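Local coordinates for methylmalonate-semialdehyde dehydrogenase (Oceanimonas doudoroffii, PDB 4ZZ7), which catalyses the NAD-dependent, CoA-acylating oxidation of methylmalonate semialdehyde, as a tetrameric member of the aldehyde dehydrogenase family, at residues Thr5-Leu10 with Lys35-Ala40; Asp134-Phe139 with Val480-Pro485; His255-Pro260 with Thr415-Arg420; Ile327-Gln332 with His361-Phe366. One frame throughout, in Å; residues are numbered along the deposited sequence.

Contact 1: residues Thr5-Leu10 with Lys35-Ala40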
# COMPACT_ATOMS: atom_id res chain seq x y z
N THR A 5 38.43 17.20 -29.01
CA THR A 5 37.26 17.92 -28.46
C THR A 5 37.29 17.99 -26.92
O THR A 5 37.87 17.12 -26.26
CB THR A 5 35.92 17.27 -28.92
OG1 THR A 5 35.82 15.94 -28.39
CG2 THR A 5 35.79 17.23 -30.47
N THR A 6 36.66 19.03 -26.36
CA THR A 6 36.58 19.18 -24.89
C THR A 6 35.14 19.01 -24.37
O THR A 6 34.23 19.71 -24.79
CB THR A 6 37.17 20.52 -24.41
OG1 THR A 6 38.50 20.64 -24.92
CG2 THR A 6 37.26 20.59 -22.89
N ILE A 7 34.96 18.06 -23.45
CA ILE A 7 33.64 17.72 -22.89
C ILE A 7 33.24 18.68 -21.77
O ILE A 7 33.98 18.88 -20.78
CB ILE A 7 33.63 16.29 -22.33
CG1 ILE A 7 33.95 15.28 -23.44
CG2 ILE A 7 32.27 15.97 -21.70
CD1 ILE A 7 34.37 13.93 -22.91
N GLY A 8 32.05 19.23 -21.89
CA GLY A 8 31.65 20.29 -20.99
C GLY A 8 30.67 19.86 -19.92
O GLY A 8 30.74 18.75 -19.40
N HIS A 9 29.76 20.77 -19.61
CA HIS A 9 28.80 20.64 -18.55
C HIS A 9 27.47 21.13 -19.05
O HIS A 9 27.40 22.03 -19.86
CB HIS A 9 29.19 21.51 -17.37
CG HIS A 9 30.63 21.43 -16.99
ND1 HIS A 9 31.23 20.26 -16.61
CD2 HIS A 9 31.59 22.39 -16.91
CE1 HIS A 9 32.50 20.49 -16.32
NE2 HIS A 9 32.74 21.77 -16.50
N LEU A 10 26.40 20.54 -18.54
CA LEU A 10 25.05 20.95 -18.85
C LEU A 10 24.53 21.75 -17.68
O LEU A 10 24.26 21.20 -16.61
CB LEU A 10 24.19 19.70 -19.08
CG LEU A 10 22.71 19.90 -19.37
CD1 LEU A 10 22.49 20.80 -20.57
CD2 LEU A 10 22.07 18.53 -19.60
N LYS A 35 39.59 12.04 -25.62
CA LYS A 35 38.95 13.34 -25.39
C LYS A 35 39.45 13.98 -24.09
O LYS A 35 39.98 13.29 -23.22
CB LYS A 35 37.42 13.21 -25.36
CG LYS A 35 36.85 12.09 -26.23
CD LYS A 35 35.33 11.97 -26.23
CE LYS A 35 34.67 13.13 -26.97
NZ LYS A 35 33.17 13.08 -26.95
N GLN A 36 39.28 15.30 -23.99
CA GLN A 36 39.60 16.06 -22.78
C GLN A 36 38.31 16.37 -22.02
O GLN A 36 37.33 16.87 -22.60
CB GLN A 36 40.28 17.40 -23.12
CG GLN A 36 41.70 17.29 -23.62
CD GLN A 36 42.62 16.66 -22.60
OE1 GLN A 36 42.76 17.16 -21.48
NE2 GLN A 36 43.25 15.55 -22.97
N LEU A 37 38.31 16.10 -20.73
CA LEU A 37 37.16 16.40 -19.90
C LEU A 37 37.43 17.62 -19.06
O LEU A 37 38.34 17.62 -18.24
CB LEU A 37 36.87 15.22 -18.99
CG LEU A 37 35.67 15.43 -18.08
CD1 LEU A 37 34.39 15.71 -18.87
CD2 LEU A 37 35.56 14.21 -17.18
N ASP A 38 36.61 18.64 -19.26
CA ASP A 38 36.67 19.84 -18.42
C ASP A 38 36.29 19.51 -16.98
O ASP A 38 35.30 18.84 -16.76
CB ASP A 38 35.73 20.91 -18.96
CG ASP A 38 35.94 22.24 -18.30
OD1 ASP A 38 37.07 22.78 -18.40
OD2 ASP A 38 34.98 22.77 -17.70
N LEU A 39 37.08 19.95 -16.01
CA LEU A 39 36.76 19.70 -14.61
C LEU A 39 36.20 20.96 -13.95
O LEU A 39 36.82 22.02 -13.95
CB LEU A 39 37.98 19.20 -13.84
CG LEU A 39 38.62 17.90 -14.38
CD1 LEU A 39 39.73 17.46 -13.45
CD2 LEU A 39 37.62 16.76 -14.55
N ALA A 40 35.01 20.81 -13.38
CA ALA A 40 34.29 21.95 -12.82
C ALA A 40 34.76 22.26 -11.43
O ALA A 40 35.02 21.37 -10.62
CB ALA A 40 32.80 21.68 -12.81
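I7 and L37 lie at the same level of two parallel strands, and their side chains cross at a slant on one face of the sheet, with CG2 of I7 3.5 Å from CD1 of L37. The other branch of I7 reaches back along the neighbouring strand: CG1 sits beside the backbone N (chi1 -60°), which carries CD1 to within 4.0 Å of CD of K35, the two chains meeting at about a right angle. The lysine chain bends at chi3, passing OG1 of T5 with its CE, and its NZ ends on the hydroxyl of S182. This pairing of strands 6-10 and 32-38 forms the parallel centre of a four-stranded mixed sheet near the N terminus, with antiparallel outer strands. N of I7 bonds to O of Q36 at 2.8 Å, and N of D38 to O of I7. Beyond them the H9 imidazole turns across the D38 carboxylate, planes 49° apart. NE2 of H9 gives a weak, bent bond to OD2 of D38 (2.7 Å, 128° at the hydrogen). OD2 has its stronger partner in the backbone N of E18, OD1 accepts from that of N19, and ND1 of H9 is hydrogen-bonded to the backbone N of N205.

Contact 2: residues Asp134-Phe139 with Val480-Pro485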
# COMPACT_ATOMS: atom_id res chain seq x y z
N ASP A 134 -9.72 15.24 10.48
CA ASP A 134 -9.07 14.39 9.48
C ASP A 134 -7.58 14.69 9.45
O ASP A 134 -7.16 15.78 9.84
CB ASP A 134 -9.67 14.65 8.10
CG ASP A 134 -11.13 14.29 8.02
OD1 ASP A 134 -11.63 13.51 8.88
OD2 ASP A 134 -11.79 14.79 7.09
N SER A 135 -6.81 13.73 8.96
CA SER A 135 -5.36 13.93 8.81
C SER A 135 -4.89 13.12 7.63
O SER A 135 -5.51 12.13 7.29
CB SER A 135 -4.61 13.53 10.10
OG SER A 135 -3.22 13.78 10.01
N TRP A 136 -3.80 13.57 7.00
CA TRP A 136 -3.24 12.91 5.80
C TRP A 136 -1.78 13.22 5.59
O TRP A 136 -1.31 14.31 5.95
CB TRP A 136 -4.03 13.28 4.52
CG TRP A 136 -3.88 14.70 4.11
CD1 TRP A 136 -2.95 15.20 3.26
CD2 TRP A 136 -4.70 15.80 4.52
NE1 TRP A 136 -3.13 16.55 3.11
CE2 TRP A 136 -4.20 16.95 3.87
CE3 TRP A 136 -5.82 15.94 5.37
CZ2 TRP A 136 -4.77 18.23 4.05
CZ3 TRP A 136 -6.38 17.23 5.55
CH2 TRP A 136 -5.84 18.35 4.89
N SER A 137 -1.06 12.28 4.96
CA SER A 137 0.36 12.49 4.64
C SER A 137 0.55 13.01 3.22
O SER A 137 -0.27 12.75 2.33
CB SER A 137 1.22 11.24 4.90
OG SER A 137 0.83 10.13 4.15
N GLU A 138 1.61 13.77 3.03
CA GLU A 138 2.02 14.18 1.71
C GLU A 138 3.52 13.96 1.61
O GLU A 138 4.26 14.21 2.57
CB GLU A 138 1.67 15.64 1.47
CG GLU A 138 0.18 15.97 1.43
CD GLU A 138 -0.10 17.31 0.75
OE1 GLU A 138 0.85 18.06 0.48
OE2 GLU A 138 -1.27 17.62 0.46
N PHE A 139 3.96 13.51 0.43
CA PHE A 139 5.40 13.31 0.15
C PHE A 139 5.91 14.37 -0.83
O PHE A 139 5.96 14.18 -2.06
CB PHE A 139 5.67 11.89 -0.32
CG PHE A 139 5.24 10.86 0.67
CD1 PHE A 139 5.88 10.76 1.89
CD2 PHE A 139 4.18 10.02 0.40
CE1 PHE A 139 5.48 9.83 2.83
CE2 PHE A 139 3.77 9.07 1.32
CZ PHE A 139 4.42 8.97 2.54
N VAL A 480 -0.55 16.62 7.62
CA VAL A 480 -1.54 17.66 7.83
C VAL A 480 -2.61 17.08 8.73
O VAL A 480 -3.03 15.94 8.51
CB VAL A 480 -2.13 18.14 6.49
CG1 VAL A 480 -3.17 19.25 6.69
CG2 VAL A 480 -1.02 18.66 5.62
N THR A 481 -3.04 17.85 9.74
CA THR A 481 -4.22 17.55 10.60
C THR A 481 -5.16 18.75 10.51
O THR A 481 -4.75 19.86 10.66
CB THR A 481 -3.81 17.26 12.06
OG1 THR A 481 -2.89 16.17 12.10
CG2 THR A 481 -4.99 16.89 12.92
N GLN A 482 -6.42 18.49 10.23
CA GLN A 482 -7.36 19.53 9.82
C GLN A 482 -8.59 19.45 10.67
O GLN A 482 -9.08 18.38 10.95
CB GLN A 482 -7.79 19.30 8.37
CG GLN A 482 -8.49 20.46 7.73
CD GLN A 482 -8.94 20.13 6.34
OE1 GLN A 482 -9.85 19.34 6.17
NE2 GLN A 482 -8.31 20.73 5.34
N ARG A 483 -9.12 20.62 11.02
CA ARG A 483 -10.35 20.75 11.80
C ARG A 483 -11.06 22.04 11.44
O ARG A 483 -10.42 23.05 11.24
CB ARG A 483 -9.98 20.81 13.27
CG ARG A 483 -11.15 20.98 14.21
CD ARG A 483 -10.75 20.60 15.62
NE ARG A 483 -11.88 20.80 16.52
CZ ARG A 483 -12.09 21.91 17.23
NH1 ARG A 483 -13.17 21.99 18.00
NH2 ARG A 483 -11.23 22.94 17.20
N TRP A 484 -12.38 22.00 11.37
CA TRP A 484 -13.15 23.21 11.05
C TRP A 484 -14.17 23.48 12.15
O TRP A 484 -15.32 23.00 12.12
CB TRP A 484 -13.85 23.05 9.72
CG TRP A 484 -12.95 22.78 8.57
CD1 TRP A 484 -12.79 21.60 7.94
CD2 TRP A 484 -12.09 23.72 7.90
NE1 TRP A 484 -11.87 21.72 6.92
CE2 TRP A 484 -11.43 23.02 6.87
CE3 TRP A 484 -11.80 25.08 8.09
CZ2 TRP A 484 -10.52 23.62 6.00
CZ3 TRP A 484 -10.88 25.68 7.23
CH2 TRP A 484 -10.26 24.95 6.20
N PRO A 485 -13.78 24.28 13.14
CA PRO A 485 -14.58 24.43 14.34
C PRO A 485 -15.82 25.33 14.22
O PRO A 485 -16.66 25.31 15.12
CB PRO A 485 -13.57 25.03 15.33
CG PRO A 485 -12.68 25.87 14.48
CD PRO A 485 -12.58 25.15 13.16
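The indole of W136 carries the isopropyl group of V480 on one face, with Q482 and E138 at its edge. Its strand, 133-141, runs antiparallel to 475-483 in the three-stranded sheet of the oligomerisation domain, the beta arm through which subunits of aldehyde dehydrogenases associate. CG1 of V480 stands 3.6 Å from the centroid of the six-membered ring, 29° off the normal, a CH-pi contact between side chains that lie side by side. At the rim, near the ring plane, NE2 of Q482 comes within 3.5 Å of CH2 of W136, its amide turned steeply against the indole. CG of E138 also lies in that plane, and its OE2 takes a weak bond from NE1 of W136 and is hydrogen-bonded to NE2 of H125 of the third subunit, which stacks on the same tryptophan. V480, T481 and Q482 also pair in parallel with a strand of the second subunit, extending the sheet, and D134 forms a salt bridge with R426 of the fourth. Within the chain, W136 with V480 and D134 with Q482 are hydrogen-bonded pairs, with S135 and T481 the non-hydrogen-bonded pair between them. Two donors converge on O of V480: the backbone N of W136, at 2.9 Å, and the hydroxyl of S135. With OG anti to its own backbone N (chi1 -176°), S135 reaches O of V480 at 2.6 Å, from 37° above the carbonyl plane.

Contact 3: residues His255-Pro260 with Thr415-Arg420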
# COMPACT_ATOMS: atom_id res chain seq x y z
N HIS A 255 29.04 -13.94 -3.41
CA HIS A 255 29.28 -15.37 -3.32
C HIS A 255 28.09 -16.17 -3.85
O HIS A 255 26.96 -15.78 -3.63
CB HIS A 255 29.48 -15.80 -1.86
CG HIS A 255 30.77 -15.34 -1.24
ND1 HIS A 255 31.18 -14.02 -1.23
CD2 HIS A 255 31.71 -16.02 -0.55
CE1 HIS A 255 32.33 -13.92 -0.59
NE2 HIS A 255 32.67 -15.12 -0.17
N ALA A 256 28.37 -17.30 -4.50
CA ALA A 256 27.35 -18.26 -4.91
C ALA A 256 27.66 -19.63 -4.31
O ALA A 256 28.74 -20.19 -4.55
CB ALA A 256 27.28 -18.36 -6.43
N ILE A 257 26.71 -20.17 -3.57
CA ILE A 257 26.84 -21.50 -2.99
C ILE A 257 26.35 -22.48 -4.03
O ILE A 257 25.18 -22.43 -4.41
CB ILE A 257 25.99 -21.63 -1.72
CG1 ILE A 257 26.46 -20.60 -0.69
CG2 ILE A 257 26.05 -23.05 -1.15
CD1 ILE A 257 25.62 -20.56 0.56
N VAL A 258 27.24 -23.35 -4.50
CA VAL A 258 26.88 -24.44 -5.42
C VAL A 258 26.67 -25.71 -4.57
O VAL A 258 27.62 -26.32 -4.09
CB VAL A 258 27.95 -24.66 -6.50
CG1 VAL A 258 27.49 -25.70 -7.49
CG2 VAL A 258 28.26 -23.35 -7.21
N MET A 259 25.40 -26.08 -4.38
CA MET A 259 25.04 -27.25 -3.61
C MET A 259 25.23 -28.49 -4.47
O MET A 259 25.29 -28.40 -5.70
CB MET A 259 23.58 -27.18 -3.16
CG MET A 259 23.24 -26.03 -2.22
SD MET A 259 23.89 -26.16 -0.53
CE MET A 259 22.97 -27.54 0.13
N PRO A 260 25.31 -29.66 -3.82
CA PRO A 260 25.39 -30.92 -4.57
C PRO A 260 24.27 -31.09 -5.58
O PRO A 260 24.54 -31.35 -6.74
CB PRO A 260 25.34 -31.99 -3.47
CG PRO A 260 25.94 -31.31 -2.27
CD PRO A 260 25.50 -29.87 -2.36
N THR A 415 24.10 -12.12 -3.32
CA THR A 415 24.50 -13.51 -3.21
C THR A 415 23.55 -14.38 -4.01
O THR A 415 22.46 -13.92 -4.37
CB THR A 415 24.46 -13.98 -1.76
OG1 THR A 415 25.03 -15.29 -1.68
CG2 THR A 415 23.03 -14.03 -1.22
N CYS A 416 23.97 -15.62 -4.27
CA CYS A 416 23.12 -16.62 -4.95
C CYS A 416 23.31 -18.00 -4.33
O CYS A 416 24.34 -18.28 -3.74
CB CYS A 416 23.39 -16.68 -6.47
SG CYS A 416 22.65 -18.12 -7.37
N ILE A 417 22.31 -18.85 -4.48
CA ILE A 417 22.46 -20.25 -4.18
C ILE A 417 21.96 -21.06 -5.36
O ILE A 417 20.88 -20.78 -5.87
CB ILE A 417 21.72 -20.65 -2.89
CG1 ILE A 417 21.98 -22.12 -2.57
CG2 ILE A 417 20.22 -20.38 -2.99
CD1 ILE A 417 21.61 -22.50 -1.16
N PHE A 418 22.75 -22.04 -5.81
CA PHE A 418 22.30 -22.98 -6.81
C PHE A 418 21.84 -24.24 -6.08
O PHE A 418 22.63 -24.89 -5.42
CB PHE A 418 23.41 -23.29 -7.76
CG PHE A 418 23.84 -22.12 -8.57
CD1 PHE A 418 23.05 -21.65 -9.59
CD2 PHE A 418 25.03 -21.49 -8.31
CE1 PHE A 418 23.45 -20.57 -10.35
CE2 PHE A 418 25.45 -20.42 -9.06
CZ PHE A 418 24.65 -19.95 -10.08
N THR A 419 20.55 -24.56 -6.20
CA THR A 419 20.00 -25.81 -5.67
C THR A 419 18.66 -26.15 -6.32
O THR A 419 18.08 -25.33 -7.03
CB THR A 419 19.84 -25.73 -4.13
OG1 THR A 419 19.33 -26.96 -3.61
CG2 THR A 419 18.91 -24.60 -3.72
N ARG A 420 18.19 -27.37 -6.11
CA ARG A 420 16.85 -27.80 -6.53
C ARG A 420 15.92 -27.83 -5.34
O ARG A 420 14.72 -27.75 -5.51
CB ARG A 420 16.90 -29.17 -7.26
CG ARG A 420 17.81 -29.17 -8.50
CD ARG A 420 17.70 -30.35 -9.49
NE ARG A 420 16.38 -30.31 -10.14
CZ ARG A 420 15.31 -31.03 -9.78
NH1 ARG A 420 15.37 -31.90 -8.77
NH2 ARG A 420 14.15 -30.87 -10.43
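In the catalytic domain of an aldehyde dehydrogenase, the mixed alpha/beta sheet contains parallel neighbours far apart in sequence, and strands 254-258 and 411-418 are such a pair, their axes 11° apart. H255 and T415 meet at one end. T415 turns OG1 away from its own amide (chi1 -172°), and this hydroxyl gives a bond of 2.8 Å to O of H255, tilted 31° from the carbonyl plane; the same oxygen accepts the backbone N of C416, so two donors grip it. Farther along, O of I257 takes the backbone N of F418 at 2.8 Å, and M259 N closes the series on O of F418.

Side chains separate onto two faces. On one, A256 and V258 lie against the F418 ring at a slant: CB of A256 is 3.8 Å from CE2 and CG2 of V258 is 3.9 Å from CD2 of that phenylalanine. SG of C416, from the same strand as F418, sits 3.8 Å above the ring plane, over its centre. On the other face I257 meets I417, whose CD1 reaches CG of M259 at 4.0 Å.

Strand 286-292 flanks 254-258 on its second edge, and 436-439 pairs with 411-418. Helix 264-276 packs on the side of the sheet that bears F418 and V258, while helix 399-408 receives H255, I257, M259 and I417.

Contact 4: residues Ile327-Gln332 with His361-Phe366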
# COMPACT_ATOMS: atom_id res chain seq x y z
N ILE A 327 38.89 -0.60 -17.27
CA ILE A 327 38.67 0.84 -17.43
C ILE A 327 39.94 1.69 -17.62
O ILE A 327 39.93 2.62 -18.44
CB ILE A 327 37.76 1.39 -16.28
CG1 ILE A 327 37.34 2.84 -16.51
CG2 ILE A 327 38.45 1.28 -14.92
CD1 ILE A 327 36.38 3.03 -17.66
N THR A 328 41.00 1.38 -16.87
CA THR A 328 42.27 2.13 -16.91
C THR A 328 43.46 1.20 -16.78
O THR A 328 43.33 0.07 -16.31
CB THR A 328 42.39 3.19 -15.78
OG1 THR A 328 42.41 2.57 -14.49
CG2 THR A 328 41.24 4.21 -15.83
N ARG A 329 44.63 1.71 -17.16
CA ARG A 329 45.90 0.98 -17.00
C ARG A 329 46.18 0.73 -15.52
O ARG A 329 46.66 -0.35 -15.17
CB ARG A 329 47.06 1.77 -17.63
CG ARG A 329 48.46 1.22 -17.35
CD ARG A 329 49.29 1.12 -18.62
NE ARG A 329 48.90 -0.06 -19.41
CZ ARG A 329 48.98 -0.19 -20.74
NH1 ARG A 329 49.45 0.80 -21.50
NH2 ARG A 329 48.58 -1.32 -21.32
N GLN A 330 45.91 1.74 -14.69
CA GLN A 330 46.04 1.64 -13.23
C GLN A 330 45.17 0.49 -12.68
O GLN A 330 45.62 -0.30 -11.84
CB GLN A 330 45.67 2.96 -12.57
CG GLN A 330 45.93 2.99 -11.07
CD GLN A 330 45.48 4.28 -10.42
OE1 GLN A 330 44.68 5.03 -10.98
NE2 GLN A 330 46.00 4.56 -9.22
N HIS A 331 43.93 0.40 -13.18
CA HIS A 331 43.01 -0.65 -12.76
C HIS A 331 43.40 -2.01 -13.29
O HIS A 331 43.17 -3.03 -12.64
CB HIS A 331 41.57 -0.34 -13.17
CG HIS A 331 40.57 -1.27 -12.55
ND1 HIS A 331 40.41 -1.38 -11.19
CD2 HIS A 331 39.71 -2.16 -13.10
CE1 HIS A 331 39.49 -2.30 -10.93
NE2 HIS A 331 39.06 -2.79 -12.08
N GLN A 332 43.99 -2.03 -14.49
CA GLN A 332 44.53 -3.27 -15.06
C GLN A 332 45.65 -3.81 -14.19
O GLN A 332 45.68 -5.00 -13.88
CB GLN A 332 45.08 -3.03 -16.47
CG GLN A 332 45.53 -4.30 -17.20
CD GLN A 332 46.21 -4.02 -18.53
OE1 GLN A 332 46.54 -2.88 -18.86
NE2 GLN A 332 46.42 -5.07 -19.31
N HIS A 361 46.41 -5.56 -32.30
CA HIS A 361 46.49 -4.11 -32.39
C HIS A 361 45.86 -3.48 -31.19
O HIS A 361 45.23 -2.42 -31.32
CB HIS A 361 45.82 -3.61 -33.66
CG HIS A 361 45.98 -4.58 -34.77
ND1 HIS A 361 44.93 -5.33 -35.24
CD2 HIS A 361 47.09 -5.03 -35.38
CE1 HIS A 361 45.38 -6.16 -36.16
NE2 HIS A 361 46.69 -6.00 -36.26
N GLU A 362 46.03 -4.11 -30.02
CA GLU A 362 45.61 -3.48 -28.79
C GLU A 362 46.49 -3.81 -27.57
O GLU A 362 46.33 -4.86 -26.97
CB GLU A 362 44.10 -3.71 -28.55
CG GLU A 362 43.13 -2.71 -29.24
CD GLU A 362 42.30 -3.29 -30.37
OE1 GLU A 362 41.68 -2.54 -31.13
OE2 GLU A 362 42.21 -4.51 -30.47
N ASN A 363 47.42 -2.88 -27.25
CA ASN A 363 48.02 -2.67 -25.90
C ASN A 363 47.14 -1.72 -25.04
O ASN A 363 47.62 -0.76 -24.43
CB ASN A 363 49.44 -2.09 -26.00
CG ASN A 363 49.46 -0.55 -26.18
OD1 ASN A 363 48.56 0.04 -26.78
ND2 ASN A 363 50.49 0.09 -25.65
N GLY A 364 45.84 -1.97 -25.04
CA GLY A 364 44.92 -1.28 -24.14
C GLY A 364 44.77 -2.12 -22.90
O GLY A 364 45.55 -3.06 -22.69
N PHE A 365 43.76 -1.82 -22.09
CA PHE A 365 43.72 -2.32 -20.69
C PHE A 365 42.93 -3.64 -20.57
O PHE A 365 41.95 -3.75 -19.85
CB PHE A 365 43.21 -1.22 -19.73
CG PHE A 365 43.62 0.17 -20.13
CD1 PHE A 365 44.93 0.46 -20.47
CD2 PHE A 365 42.69 1.19 -20.21
CE1 PHE A 365 45.30 1.72 -20.87
CE2 PHE A 365 43.06 2.46 -20.59
CZ PHE A 365 44.37 2.72 -20.93
N PHE A 366 43.44 -4.65 -21.27
CA PHE A 366 42.76 -5.92 -21.44
C PHE A 366 43.21 -6.97 -20.45
O PHE A 366 44.41 -7.20 -20.28
CB PHE A 366 42.99 -6.45 -22.87
CG PHE A 366 42.10 -5.79 -23.88
CD1 PHE A 366 40.75 -6.13 -23.96
CD2 PHE A 366 42.58 -4.81 -24.74
CE1 PHE A 366 39.91 -5.52 -24.86
CE2 PHE A 366 41.74 -4.19 -25.65
CZ PHE A 366 40.40 -4.54 -25.71
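The first torsion of F365 (chi1 -33°) puts CG beside its backbone N, and chi2 (-49°) turns the ring face to the start of helix 329-344, while the chain of R329, bent at chi2 and chi3, folds its guanidinium back toward the loop. The phenyl face rests on backbone rather than on another side chain: N of R329 stands over the ring centre, 3.4 Å above the plane, and C of T328 lies over the same face nearer the rim. CB of R329 adds an aliphatic touch at CE1 of F365, 3.7 Å away.

The guanidinium is almost perpendicular to the phenyl ring, so CD1 of F365 meets one of its faces without the two planes stacking. From its edge NH2 of R329 gives a weak bond of 3.3 Å to O of N363. Q332, one turn into the helix, has an extended chain that crosses that of F365 at about a right angle, its amide plane tilted 57° to the ring; OE1 lies at the edge of the ring, 3.4 Å from CA of F365, and NE2 of Q332 is 3.1 Å from O of F366.

O of I327 lies near the phenyl ring, whereas its side chain heads away and touches F151, with R179 close by, both NAD-binding residues, placing the contact at the outskirts of the cofactor pocket. F365 also touches P28 and is the centre of an inverse gamma turn. Across from it T328 is the helix N-cap, OG1 accepting from N of H331 at 3.0 Å: a loop aromatic laid over a capped helix N terminus.

From the N terminus, contact 1 comes first, joining residues 5-10 to 35-40 over a short excursion and completing the small N-terminal sheet before any other contact begins. Contact 2 opens at 134-139 and closes at 480-485, so its long loop takes in contacts 3 and 4 and brings the C-terminal strand into the beta arm. Within it, contact 3 joins 255-260 to 415-420 in the catalytic-domain sheet and in turn encloses contact 4, where the helix start at 327-332 meets the loop 361-366. None cross. Contacts 1 and 4, centres about 22 Å apart, are the nearest pair; contacts 2 and 3 both touch the second subunit.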